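Local coordinates for OBG-type G domain-containing protein (Pyrococcus horikoshii, PDB 2E87), which probably works as a GTPase of the Obg/NOG1 type, holding GDP in its G domain, though its cellular role is unknown, at residues R45-V50 with R111-I116; D19-R24 with R51-V56. One frame throughout, in Å; residues are numbered along the deposited sequence.

Contact 1: R45-V50 with R111-I116; sequences REELRV and RYVERI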
ATOM      1  N   ARG A  45     -44.951  13.127  -2.341  1.00 44.54           N
ATOM      2  CA  ARG A  45     -44.263  12.570  -1.191  1.00 48.49           C
ATOM      3  C   ARG A  45     -43.485  11.348  -1.641  1.00 42.06           C
ATOM      4  O   ARG A  45     -42.323  11.173  -1.277  1.00 40.93           O
ATOM      5  CB  ARG A  45     -45.252  12.162  -0.084  1.00 47.33           C
ATOM      6  CG  ARG A  45     -45.542  13.251   0.919  1.00 57.23           C
ATOM      7  CD  ARG A  45     -45.994  12.697   2.263  1.00 61.46           C
ATOM      8  NE  ARG A  45     -46.348  13.778   3.182  1.00 65.18           N
ATOM      9  CZ  ARG A  45     -47.539  14.372   3.210  1.00 69.90           C
ATOM     10  NH1 ARG A  45     -48.496  13.982   2.375  1.00 69.36           N
ATOM     11  NH2 ARG A  45     -47.768  15.366   4.057  1.00 69.30           N
ATOM     12  N   GLU A  46     -44.152  10.509  -2.429  1.00 37.90           N
ATOM     13  CA  GLU A  46     -43.558   9.293  -2.941  1.00 41.83           C
ATOM     14  C   GLU A  46     -42.359   9.640  -3.814  1.00 43.46           C
ATOM     15  O   GLU A  46     -41.342   8.952  -3.779  1.00 43.49           O
ATOM     16  CB  GLU A  46     -44.610   8.506  -3.712  1.00 43.08           C
ATOM     17  CG  GLU A  46     -45.780   8.095  -2.831  1.00 44.03           C
ATOM     18  CD  GLU A  46     -45.409   7.037  -1.803  1.00 43.85           C
ATOM     19  OE1 GLU A  46     -44.256   7.021  -1.342  1.00 40.00           O
ATOM     20  OE2 GLU A  46     -46.279   6.225  -1.435  1.00 48.57           O
ATOM     21  N   GLU A  47     -42.478  10.719  -4.582  1.00 43.37           N
ATOM     22  CA  GLU A  47     -41.375  11.181  -5.421  1.00 43.98           C
ATOM     23  C   GLU A  47     -40.220  11.612  -4.525  1.00 46.35           C
ATOM     24  O   GLU A  47     -39.055  11.321  -4.815  1.00 48.28           O
ATOM     25  CB  GLU A  47     -41.797  12.376  -6.275  1.00 39.36           C
ATOM     26  CG  GLU A  47     -42.564  12.007  -7.511  1.00 46.00           C
ATOM     27  CD  GLU A  47     -43.140  13.219  -8.219  1.00 50.52           C
ATOM     28  OE1 GLU A  47     -42.383  14.185  -8.490  1.00 50.08           O
ATOM     29  OE2 GLU A  47     -44.351  13.194  -8.506  1.00 48.89           O
ATOM     30  N   LEU A  48     -40.544  12.308  -3.438  1.00 38.65           N
ATOM     31  CA  LEU A  48     -39.520  12.769  -2.519  1.00 40.09           C
ATOM     32  C   LEU A  48     -38.816  11.566  -1.916  1.00 39.57           C
ATOM     33  O   LEU A  48     -37.600  11.559  -1.793  1.00 40.43           O
ATOM     34  CB  LEU A  48     -40.126  13.629  -1.405  1.00 35.89           C
ATOM     35  CG  LEU A  48     -39.150  14.064  -0.304  1.00 35.85           C
ATOM     36  CD1 LEU A  48     -38.022  14.932  -0.872  1.00 35.36           C
ATOM     37  CD2 LEU A  48     -39.911  14.822   0.752  1.00 39.79           C
ATOM     38  N   ARG A  49     -39.582  10.545  -1.540  1.00 36.98           N
ATOM     39  CA  ARG A  49     -38.989   9.354  -0.956  1.00 33.02           C
ATOM     40  C   ARG A  49     -38.037   8.699  -1.944  1.00 38.31           C
ATOM     41  O   ARG A  49     -36.908   8.351  -1.586  1.00 33.33           O
ATOM     42  CB  ARG A  49     -40.058   8.341  -0.565  1.00 36.68           C
ATOM     43  CG  ARG A  49     -40.889   8.711   0.632  1.00 35.23           C
ATOM     44  CD  ARG A  49     -41.652   7.482   1.123  1.00 40.28           C
ATOM     45  NE  ARG A  49     -42.406   7.742   2.347  1.00 37.26           N
ATOM     46  CZ  ARG A  49     -43.560   8.393   2.386  1.00 39.09           C
ATOM     47  NH1 ARG A  49     -44.104   8.842   1.265  1.00 36.17           N
ATOM     48  NH2 ARG A  49     -44.158   8.618   3.550  1.00 36.11           N
ATOM     49  N   VAL A  50     -38.485   8.531  -3.186  1.00 37.32           N
ATOM     50  CA  VAL A  50     -37.640   7.902  -4.194  1.00 36.70           C
ATOM     51  C   VAL A  50     -36.325   8.651  -4.384  1.00 39.63           C
ATOM     52  O   VAL A  50     -35.274   8.036  -4.542  1.00 43.11           O
ATOM     53  CB  VAL A  50     -38.376   7.791  -5.538  1.00 36.76           C
ATOM     54  CG1 VAL A  50     -37.398   7.441  -6.641  1.00 38.01           C
ATOM     55  CG2 VAL A  50     -39.446   6.730  -5.442  1.00 34.57           C
ATOM     56  N   ARG A 111     -36.088   6.499 -13.594  1.00 48.02           N
ATOM     57  CA  ARG A 111     -37.168   5.678 -14.129  1.00 49.42           C
ATOM     58  C   ARG A 111     -38.443   5.738 -13.270  1.00 50.49           C
ATOM     59  O   ARG A 111     -39.532   5.962 -13.795  1.00 52.02           O
ATOM     60  CB  ARG A 111     -36.706   4.222 -14.274  1.00 54.82           C
ATOM     61  CG  ARG A 111     -37.841   3.175 -14.206  1.00 63.63           C
ATOM     62  CD  ARG A 111     -38.148   2.531 -15.553  1.00 62.61           C
ATOM     63  NE  ARG A 111     -36.967   1.915 -16.150  1.00 70.82           N
ATOM     64  CZ  ARG A 111     -36.329   0.869 -15.636  1.00 73.36           C
ATOM     65  NH1 ARG A 111     -36.761   0.309 -14.511  1.00 76.25           N
ATOM     66  NH2 ARG A 111     -35.252   0.391 -16.241  1.00 75.04           N
ATOM     67  N   TYR A 112     -38.312   5.546 -11.958  1.00 47.18           N
ATOM     68  CA  TYR A 112     -39.473   5.554 -11.075  1.00 43.48           C
ATOM     69  C   TYR A 112     -40.083   6.926 -10.802  1.00 43.97           C
ATOM     70  O   TYR A 112     -41.292   7.035 -10.648  1.00 38.44           O
ATOM     71  CB  TYR A 112     -39.133   4.834  -9.772  1.00 39.37           C
ATOM     72  CG  TYR A 112     -39.224   3.342  -9.940  1.00 36.28           C
ATOM     73  CD1 TYR A 112     -40.438   2.687  -9.781  1.00 33.24           C
ATOM     74  CD2 TYR A 112     -38.128   2.600 -10.376  1.00 33.50           C
ATOM     75  CE1 TYR A 112     -40.569   1.345 -10.054  1.00 32.67           C
ATOM     76  CE2 TYR A 112     -38.249   1.255 -10.666  1.00 34.61           C
ATOM     77  CZ  TYR A 112     -39.474   0.631 -10.504  1.00 36.03           C
ATOM     78  OH  TYR A 112     -39.615  -0.697 -10.820  1.00 34.95           O
ATOM     79  N   VAL A 113     -39.262   7.970 -10.733  1.00 43.45           N
ATOM     80  CA  VAL A 113     -39.804   9.303 -10.527  1.00 45.76           C
ATOM     81  C   VAL A 113     -40.741   9.623 -11.700  1.00 50.87           C
ATOM     82  O   VAL A 113     -41.838  10.132 -11.495  1.00 53.46           O
ATOM     83  CB  VAL A 113     -38.692  10.387 -10.452  1.00 42.02           C
ATOM     84  CG1 VAL A 113     -39.301  11.776 -10.647  1.00 40.30           C
ATOM     85  CG2 VAL A 113     -38.001  10.336  -9.098  1.00 32.39           C
ATOM     86  N   GLU A 114     -40.315   9.308 -12.921  1.00 53.06           N
ATOM     87  CA  GLU A 114     -41.136   9.564 -14.103  1.00 54.42           C
ATOM     88  C   GLU A 114     -42.463   8.822 -14.034  1.00 53.59           C
ATOM     89  O   GLU A 114     -43.513   9.426 -14.213  1.00 56.16           O
ATOM     90  CB  GLU A 114     -40.403   9.163 -15.390  1.00 53.81           C
ATOM     91  CG  GLU A 114     -41.130   9.575 -16.680  1.00 59.70           C
ATOM     92  CD  GLU A 114     -41.847   8.421 -17.390  1.00 66.60           C
ATOM     93  OE1 GLU A 114     -42.331   7.485 -16.714  1.00 68.80           O
ATOM     94  OE2 GLU A 114     -41.941   8.461 -18.637  1.00 69.54           O
ATOM     95  N   ARG A 115     -42.421   7.516 -13.784  1.00 52.20           N
ATOM     96  CA  ARG A 115     -43.648   6.729 -13.697  1.00 52.92           C
ATOM     97  C   ARG A 115     -44.613   7.291 -12.674  1.00 53.09           C
ATOM     98  O   ARG A 115     -45.810   7.379 -12.938  1.00 52.59           O
ATOM     99  CB  ARG A 115     -43.371   5.270 -13.320  1.00 57.96           C
ATOM    100  CG  ARG A 115     -43.513   4.295 -14.462  1.00 64.26           C
ATOM    101  CD  ARG A 115     -42.281   4.375 -15.314  1.00 72.68           C
ATOM    102  NE  ARG A 115     -42.391   3.665 -16.585  1.00 73.74           N
ATOM    103  CZ  ARG A 115     -41.349   3.439 -17.373  1.00 70.56           C
ATOM    104  NH1 ARG A 115     -40.164   3.871 -16.994  1.00 72.72           N
ATOM    105  NH2 ARG A 115     -41.481   2.793 -18.521  1.00 76.29           N
ATOM    106  N   ILE A 116     -44.093   7.646 -11.502  1.00 48.58           N
ATOM    107  CA  ILE A 116     -44.920   8.181 -10.429  1.00 49.60           C
ATOM    108  C   ILE A 116     -45.430   9.569 -10.801  1.00 51.99           C
ATOM    109  O   ILE A 116     -46.625   9.833 -10.738  1.00 52.19           O
ATOM    110  CB  ILE A 116     -44.129   8.247  -9.089  1.00 46.48           C
ATOM    111  CG1 ILE A 116     -43.793   6.828  -8.624  1.00 45.31           C
ATOM    112  CG2 ILE A 116     -44.955   8.964  -8.006  1.00 39.88           C
ATOM    113  CD1 ILE A 116     -42.716   6.772  -7.556  1.00 36.27           C
TER

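Contact 2: D19-R24 with R51-V56; sequences DKAFRR and RTVSNV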
ATOM      1  N   ASP A  19     -31.216   0.727   5.722  1.00 40.92           N
ATOM      2  CA  ASP A  19     -31.843   1.343   6.873  1.00 42.23           C
ATOM      3  C   ASP A  19     -31.610   2.843   6.926  1.00 43.43           C
ATOM      4  O   ASP A  19     -32.539   3.611   7.191  1.00 42.53           O
ATOM      5  CB  ASP A  19     -31.349   0.672   8.158  1.00 46.01           C
ATOM      6  CG  ASP A  19     -31.940  -0.719   8.351  1.00 58.00           C
ATOM      7  OD1 ASP A  19     -32.517  -1.272   7.385  1.00 60.53           O
ATOM      8  OD2 ASP A  19     -31.825  -1.267   9.471  1.00 66.18           O
ATOM      9  N   LYS A  20     -30.378   3.265   6.664  1.00 39.52           N
ATOM     10  CA  LYS A  20     -30.051   4.685   6.692  1.00 35.82           C
ATOM     11  C   LYS A  20     -30.910   5.402   5.656  1.00 35.77           C
ATOM     12  O   LYS A  20     -31.547   6.405   5.949  1.00 31.54           O
ATOM     13  CB  LYS A  20     -28.573   4.891   6.372  1.00 36.76           C
ATOM     14  CG  LYS A  20     -28.058   6.310   6.572  1.00 43.86           C
ATOM     15  CD  LYS A  20     -26.579   6.403   6.171  1.00 49.12           C
ATOM     16  CE  LYS A  20     -25.904   7.666   6.694  1.00 51.22           C
ATOM     17  NZ  LYS A  20     -25.900   7.674   8.190  1.00 57.71           N
ATOM     18  N   ALA A  21     -30.934   4.860   4.448  1.00 34.76           N
ATOM     19  CA  ALA A  21     -31.697   5.450   3.365  1.00 30.95           C
ATOM     20  C   ALA A  21     -33.213   5.477   3.608  1.00 35.08           C
ATOM     21  O   ALA A  21     -33.857   6.498   3.371  1.00 33.50           O
ATOM     22  CB  ALA A  21     -31.381   4.720   2.075  1.00 27.80           C
ATOM     23  N   PHE A  22     -33.792   4.370   4.070  1.00 33.05           N
ATOM     24  CA  PHE A  22     -35.232   4.355   4.306  1.00 36.33           C
ATOM     25  C   PHE A  22     -35.558   5.314   5.449  1.00 40.58           C
ATOM     26  O   PHE A  22     -36.498   6.109   5.365  1.00 43.99           O
ATOM     27  CB  PHE A  22     -35.722   2.943   4.639  1.00 30.01           C
ATOM     28  CG  PHE A  22     -35.692   1.987   3.476  1.00 32.88           C
ATOM     29  CD1 PHE A  22     -36.157   0.679   3.628  1.00 38.73           C
ATOM     30  CD2 PHE A  22     -35.218   2.385   2.223  1.00 32.71           C
ATOM     31  CE1 PHE A  22     -36.154  -0.218   2.555  1.00 38.07           C
ATOM     32  CE2 PHE A  22     -35.209   1.500   1.146  1.00 36.60           C
ATOM     33  CZ  PHE A  22     -35.681   0.191   1.308  1.00 39.85           C
ATOM     34  N   ARG A  23     -34.761   5.249   6.507  1.00 41.57           N
ATOM     35  CA  ARG A  23     -34.959   6.112   7.661  1.00 45.73           C
ATOM     36  C   ARG A  23     -34.946   7.577   7.234  1.00 44.19           C
ATOM     37  O   ARG A  23     -35.803   8.352   7.649  1.00 44.81           O
ATOM     38  CB  ARG A  23     -33.864   5.876   8.709  1.00 47.74           C
ATOM     39  CG  ARG A  23     -34.335   6.056  10.154  1.00 62.32           C
ATOM     40  CD  ARG A  23     -33.173   6.254  11.136  1.00 67.84           C
ATOM     41  NE  ARG A  23     -32.106   5.268  10.959  1.00 71.63           N
ATOM     42  CZ  ARG A  23     -30.874   5.556  10.531  1.00 74.14           C
ATOM     43  NH1 ARG A  23     -30.535   6.809  10.230  1.00 70.80           N
ATOM     44  NH2 ARG A  23     -29.972   4.588  10.401  1.00 69.63           N
ATOM     45  N   ARG A  24     -33.978   7.958   6.402  1.00 43.07           N
ATOM     46  CA  ARG A  24     -33.871   9.339   5.960  1.00 42.23           C
ATOM     47  C   ARG A  24     -35.035   9.730   5.062  1.00 43.99           C
ATOM     48  O   ARG A  24     -35.439  10.892   5.022  1.00 46.09           O
ATOM     49  CB  ARG A  24     -32.557   9.578   5.213  1.00 43.29           C
ATOM     50  CG  ARG A  24     -32.215  11.049   5.053  1.00 55.75           C
ATOM     51  CD  ARG A  24     -31.313  11.537   6.178  1.00 62.47           C
ATOM     52  NE  ARG A  24     -29.907  11.577   5.774  1.00 69.59           N
ATOM     53  CZ  ARG A  24     -28.914  11.008   6.452  1.00 74.11           C
ATOM     54  NH1 ARG A  24     -29.168  10.345   7.575  1.00 76.65           N
ATOM     55  NH2 ARG A  24     -27.664  11.097   6.007  1.00 77.00           N
ATOM     56  N   ARG A  51     -36.373   9.977  -4.342  1.00 41.06           N
ATOM     57  CA  ARG A  51     -35.165  10.773  -4.516  1.00 41.35           C
ATOM     58  C   ARG A  51     -34.252  10.731  -3.307  1.00 43.02           C
ATOM     59  O   ARG A  51     -33.033  10.724  -3.451  1.00 44.21           O
ATOM     60  CB  ARG A  51     -35.503  12.238  -4.815  1.00 45.16           C
ATOM     61  CG  ARG A  51     -36.263  12.464  -6.093  1.00 48.46           C
ATOM     62  CD  ARG A  51     -35.932  13.834  -6.652  1.00 58.46           C
ATOM     63  NE  ARG A  51     -36.842  14.223  -7.725  1.00 70.87           N
ATOM     64  CZ  ARG A  51     -38.069  14.697  -7.523  1.00 76.68           C
ATOM     65  NH1 ARG A  51     -38.532  14.845  -6.284  1.00 76.36           N
ATOM     66  NH2 ARG A  51     -38.832  15.022  -8.562  1.00 77.95           N
ATOM     67  N   THR A  52     -34.841  10.727  -2.115  1.00 38.04           N
ATOM     68  CA  THR A  52     -34.054  10.708  -0.895  1.00 35.99           C
ATOM     69  C   THR A  52     -33.326   9.367  -0.756  1.00 37.69           C
ATOM     70  O   THR A  52     -32.152   9.327  -0.393  1.00 39.21           O
ATOM     71  CB  THR A  52     -34.948  10.976   0.346  1.00 38.32           C
ATOM     72  OG1 THR A  52     -35.717  12.163   0.129  1.00 36.22           O
ATOM     73  CG2 THR A  52     -34.089  11.179   1.598  1.00 25.73           C
ATOM     74  N   VAL A  53     -34.010   8.265  -1.047  1.00 37.39           N
ATOM     75  CA  VAL A  53     -33.355   6.965  -0.952  1.00 34.01           C
ATOM     76  C   VAL A  53     -32.228   6.936  -1.954  1.00 34.52           C
ATOM     77  O   VAL A  53     -31.125   6.522  -1.642  1.00 36.94           O
ATOM     78  CB  VAL A  53     -34.301   5.800  -1.274  1.00 31.73           C
ATOM     79  CG1 VAL A  53     -33.491   4.492  -1.457  1.00 23.28           C
ATOM     80  CG2 VAL A  53     -35.309   5.646  -0.151  1.00 28.05           C
ATOM     81  N   SER A  54     -32.509   7.392  -3.160  1.00 38.67           N
ATOM     82  CA  SER A  54     -31.494   7.398  -4.201  1.00 40.90           C
ATOM     83  C   SER A  54     -30.266   8.216  -3.818  1.00 42.70           C
ATOM     84  O   SER A  54     -29.135   7.767  -4.001  1.00 43.84           O
ATOM     85  CB  SER A  54     -32.076   7.930  -5.507  1.00 41.73           C
ATOM     86  OG  SER A  54     -31.117   7.852  -6.542  1.00 49.46           O
ATOM     87  N   ASN A  55     -30.486   9.403  -3.263  1.00 42.62           N
ATOM     88  CA  ASN A  55     -29.375  10.263  -2.884  1.00 43.89           C
ATOM     89  C   ASN A  55     -28.563   9.802  -1.706  1.00 40.50           C
ATOM     90  O   ASN A  55     -27.343   9.931  -1.704  1.00 39.53           O
ATOM     91  CB  ASN A  55     -29.853  11.684  -2.614  1.00 45.51           C
ATOM     92  CG  ASN A  55     -29.860  12.515  -3.857  1.00 53.01           C
ATOM     93  OD1 ASN A  55     -30.756  12.390  -4.687  1.00 52.24           O
ATOM     94  ND2 ASN A  55     -28.833  13.356  -4.016  1.00 62.09           N
ATOM     95  N   VAL A  56     -29.236   9.278  -0.695  1.00 35.32           N
ATOM     96  CA  VAL A  56     -28.529   8.822   0.478  1.00 35.98           C
ATOM     97  C   VAL A  56     -27.645   7.633   0.137  1.00 37.07           C
ATOM     98  O   VAL A  56     -26.499   7.573   0.555  1.00 39.27           O
ATOM     99  CB  VAL A  56     -29.526   8.471   1.596  1.00 33.04           C
ATOM    100  CG1 VAL A  56     -28.832   7.726   2.718  1.00 28.38           C
ATOM    101  CG2 VAL A  56     -30.129   9.753   2.123  1.00 35.20           C
TER

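Contact 1: R45-V50 with R111-I116
E47 and V113 face each other where segments 45-50 and 111-116, on helices 38-67 and 88-117, run almost exactly antiparallel, their axes at 178° and 9.6 Å apart at the closest. The CA atoms of E47 and V113, 5.7 Å from each other, mark the register. No hydrogen bond passes between the segments, and the side chains meet through carbon.

V50 divides its methyls: CG1 goes to V113 and, more loosely, to Y112, and CG2 to I116. V50 CG1, anti to the backbone N (chi1 167°), reaches V113 CG2 at 3.8 Å, while V50 CG2 lies 3.9 Å from I116 CD1. The isoleucine thus sends its long branch to the valine and its short one elsewhere: I116 CG2 packs 3.9 Å from E47 CG, the two side chains lying alongside with their ends pointing opposite ways. E47 therefore offers its aliphatic stem to the interface. Its carboxylate is carried on by an extended chain, and OE1 makes a long, weak ion pair with R51 one turn along. E46 adds its CB, 4.3 Å from I116 CG2, before its end turns off toward R129 of helix 122-142, a salt bridge whose details are less sure because the position of OE1 is. On the other helix, Y112 CB approaches V50 CG1 at 4.4 Å, and the hydroxyl hydrogen-bonds R135 on that same third helix.

Five of the six touching residues are buried, so two glutamates and a tyrosine contribute the aliphatic parts of their side chains to a largely buried interface. Y112, and probably E46, spend their polar ends on tying the two helices to helix 122-142.

Contact 2: D19-R24 with R51-V56
A21 and V53 bring helices 14-30 and 38-67 together, their CA atoms only 4.9 Å apart; the axes of segments 19-24 and 51-56 come within 8.3 Å and run roughly antiparallel, at 145°. The small alanine is consistent with so close a pass: V56 CG1 meets its CA and V53 CG2 its O.

V56 lies against this spot with both branches in use. V56 CG1, placed anti to the backbone N (chi1 168°), sits 3.7 Å from A21 CA and also touches A21 CB; the K20 side chain passes V56 roughly at right angles, its CG near V56 CG1. V56 CG2 takes the other neighbour, packing 3.8 Å from R24 CG. With an alanine here, the R24 stem would probably lose its main apolar support and a gap would open beside the A21 backbone.

One turn back, V53 straddles the alanine and the phenylalanine: V53 CG1 is 4.1 Å from A21 CB, and V53 CG2 meets F22 CD2 obliquely at 4.0 Å. The phenylalanine leaves its helix pointing away from this partner, and its ring stacks with that of Y133 on helix 122-142, a helix that V53 also touches.

T52 turns its methyl inward, T52 CG2 lying 3.7 Å from R24 O and 3.9 Å from R24 CG. Its hydroxyl goes the other way round chi1, beside its own backbone N, and is hydrogen-bonded to L48 O of the preceding turn. At the rim, R24 CB and CG do the closest side-chain touching, CG set anti to the backbone N; the bends at chi2 and chi3 then bring NE back obliquely near V56 CG2.

This is antiparallel packing in an all-helical bundle, here helix 14-30 laid on helix 38-67 within the NOG1 N-terminal helical domain.

Helix 38-67 serves both contacts: residues 45-50 lean on helix 88-117 in contact 1, and the next six residues carry helix 14-30 in contact 2. The centres lie about 13 Å apart, and R51 joins them, its NH2 being 3.9 Å from V113 CG1. Contact 1 is the more buried; contact 2 is only partly so, with an exposed arginine at its rim. Neither has a hydrogen bond across it, and both use valine methyls, but contact 1 sets them against isoleucine and a glutamate stem with the axes farther apart, and contact 2 against an alanine at closer approach. Helix 122-142 is the common neighbour, and both contacts lie away from the GDP site.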